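Local structure of Carboxylesterase/phospholipase family protein (Francisella tularensis subsp. tularensis, 4F21) at residues 201-204 with 205-209. The protein probably hydrolyses carboxylic ester bonds as a serine hydrolase of the carboxylesterase/phospholipase family, within the alpha/beta-hydrolase superfamily. Residues are numbered along the deposited sequence; the frame is centred on the assembly and turned at random.
Sequences LGHD and LSDKL
Four consecutive i to i+4 backbone hydrogen bonds, from the N-H groups of Leu205, Ser206, Asp207 and Lys208 to the carbonyls of Leu201, Gly202, His203 and Asp204, join residues 201-204 and 205-209 as successive turns of helix 199-210. The Ser206 N to Gly202 O bond is 2.9 Å long and nearly straight (172°). One turn apart, Asp204 and Lys208 form a salt bridge, with Lys208 NZ 3.0 Å from Asp204 OD2. The ammonium comes to the syn side of that oxygen but lies 32° out of the carboxylate plane. A bend at chi3 (-62°) turns the end of the lysine obliquely across the oxygen edge of the carboxylate, bringing Lys208 CE to 3.2 Å from Asp204 OD1 and carrying NZ on to OD2. Asp207 faces His203 rather than this pair and turns back along the helix, bringing its OD2 to 2.7 Å from His203 O and near the plane of the His203 ring, at its edge. His203 NE2 is hydrogen-bonded to Glu199 one turn earlier, and its ring meets Tyr218. Ser206 OG bonds Asn216, tying the helix to strand 216-221 in the beta-alpha-beta unit that starts with strand 186-191. Asp204 and Lys208 are thus joined twice, by the backbone bond and by a salt bridge between partly exposed side chains, and the ammonium divides its bonding between the carboxylate and, weakly, Leu167 O.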
ATOM      1  N   LEU A 201      -3.789  14.013  -5.310  1.00 41.47           N
ATOM      2  CA  LEU A 201      -4.512  12.785  -5.010  1.00 52.47           C
ATOM      3  C   LEU A 201      -3.835  12.032  -3.864  1.00 51.56           C
ATOM      4  O   LEU A 201      -4.490  11.328  -3.090  1.00 35.60           O
ATOM      5  CB  LEU A 201      -4.612  11.914  -6.262  1.00 65.59           C
ATOM      6  CG  LEU A 201      -5.308  12.600  -7.442  1.00 69.62           C
ATOM      7  CD1 LEU A 201      -5.341  11.703  -8.668  1.00 70.44           C
ATOM      8  CD2 LEU A 201      -6.716  13.032  -7.057  1.00 69.89           C
ATOM      9  N   GLY A 202      -2.518  12.190  -3.762  1.00 57.27           N
ATOM     10  CA  GLY A 202      -1.773  11.662  -2.635  1.00 58.33           C
ATOM     11  C   GLY A 202      -2.083  12.479  -1.396  1.00 59.97           C
ATOM     12  O   GLY A 202      -2.255  11.931  -0.301  1.00 67.81           O
ATOM     13  N   HIS A 203      -2.150  13.797  -1.575  1.00 43.75           N
ATOM     14  CA  HIS A 203      -2.629  14.688  -0.526  1.00 36.90           C
ATOM     15  C   HIS A 203      -4.044  14.288  -0.147  1.00 30.13           C
ATOM     16  O   HIS A 203      -4.421  14.355   1.017  1.00 29.81           O
ATOM     17  CB  HIS A 203      -2.627  16.145  -0.992  1.00 36.19           C
ATOM     18  CG  HIS A 203      -1.278  16.792  -0.968  1.00 44.09           C
ATOM     19  ND1 HIS A 203      -0.722  17.309   0.181  1.00 51.26           N
ATOM     20  CD2 HIS A 203      -0.379  17.020  -1.956  1.00 54.80           C
ATOM     21  CE1 HIS A 203       0.465  17.821  -0.097  1.00 49.87           C
ATOM     22  NE2 HIS A 203       0.695  17.658  -1.387  1.00 41.34           N
ATOM     23  N   ASP A 204      -4.825  13.871  -1.139  1.00 26.93           N
ATOM     24  CA  ASP A 204      -6.198  13.437  -0.905  1.00 66.04           C
ATOM     25  C   ASP A 204      -6.255  12.183  -0.028  1.00 69.36           C
ATOM     26  O   ASP A 204      -7.045  12.116   0.912  1.00 65.84           O
ATOM     27  CB  ASP A 204      -6.924  13.198  -2.233  1.00 72.63           C
ATOM     28  CG  ASP A 204      -8.396  12.882  -2.049  1.00 75.04           C
ATOM     29  OD1 ASP A 204      -9.023  13.468  -1.141  1.00 89.89           O
ATOM     30  OD2 ASP A 204      -8.926  12.046  -2.811  1.00 55.44           O
ATOM     31  N   LEU A 205      -5.418  11.195  -0.338  1.00 29.44           N
ATOM     32  CA  LEU A 205      -5.339   9.977   0.466  1.00 17.62           C
ATOM     33  C   LEU A 205      -4.881  10.283   1.891  1.00 27.03           C
ATOM     34  O   LEU A 205      -5.506   9.848   2.860  1.00 46.52           O
ATOM     35  CB  LEU A 205      -4.394   8.960  -0.187  1.00 59.51           C
ATOM     36  CG  LEU A 205      -4.092   7.633   0.526  1.00 48.03           C
ATOM     37  CD1 LEU A 205      -3.985   6.503  -0.483  1.00 11.61           C
ATOM     38  CD2 LEU A 205      -2.806   7.718   1.340  1.00 28.33           C
ATOM     39  N   SER A 206      -3.790  11.035   2.010  1.00 40.49           N
ATOM     40  CA  SER A 206      -3.227  11.373   3.317  1.00 58.06           C
ATOM     41  C   SER A 206      -4.202  12.153   4.195  1.00 45.80           C
ATOM     42  O   SER A 206      -4.358  11.856   5.377  1.00 36.31           O
ATOM     43  CB  SER A 206      -1.933  12.171   3.155  1.00 74.88           C
ATOM     44  OG  SER A 206      -1.432  12.585   4.414  1.00 70.51           O
ATOM     45  N   ASP A 207      -4.848  13.153   3.606  1.00 34.76           N
ATOM     46  CA  ASP A 207      -5.808  13.978   4.325  1.00 36.24           C
ATOM     47  C   ASP A 207      -7.052  13.183   4.697  1.00 48.79           C
ATOM     48  O   ASP A 207      -7.542  13.284   5.823  1.00 51.26           O
ATOM     49  CB  ASP A 207      -6.193  15.214   3.505  1.00 46.31           C
ATOM     50  CG  ASP A 207      -5.183  16.344   3.634  1.00 54.79           C
ATOM     51  OD1 ASP A 207      -5.275  17.115   4.613  1.00 54.18           O
ATOM     52  OD2 ASP A 207      -4.303  16.470   2.757  1.00 54.77           O
ATOM     53  N   LYS A 208      -7.559  12.394   3.752  1.00 44.94           N
ATOM     54  CA  LYS A 208      -8.749  11.582   4.003  1.00 34.50           C
ATOM     55  C   LYS A 208      -8.478  10.451   4.992  1.00 30.71           C
ATOM     56  O   LYS A 208      -9.407   9.870   5.545  1.00 44.34           O
ATOM     57  CB  LYS A 208      -9.355  11.042   2.702  1.00 32.86           C
ATOM     58  CG  LYS A 208     -10.130  12.086   1.911  1.00 42.80           C
ATOM     59  CD  LYS A 208     -11.042  11.461   0.859  1.00 42.02           C
ATOM     60  CE  LYS A 208     -10.255  10.672  -0.173  1.00 48.69           C
ATOM     61  NZ  LYS A 208     -11.058  10.399  -1.401  1.00 28.29           N
ATOM     62  N   LEU A 209      -7.203  10.141   5.211  1.00 43.02           N
ATOM     63  CA  LEU A 209      -6.825   9.222   6.278  1.00 46.93           C
ATOM     64  C   LEU A 209      -6.665   9.976   7.594  1.00 49.66           C
ATOM     65  O   LEU A 209      -6.946   9.440   8.664  1.00 50.72           O
ATOM     66  CB  LEU A 209      -5.532   8.482   5.932  1.00 57.50           C
ATOM     67  CG  LEU A 209      -5.636   7.373   4.882  1.00 54.47           C
ATOM     68  CD1 LEU A 209      -4.264   6.798   4.584  1.00 58.29           C
ATOM     69  CD2 LEU A 209      -6.587   6.281   5.348  1.00 52.93           C
TER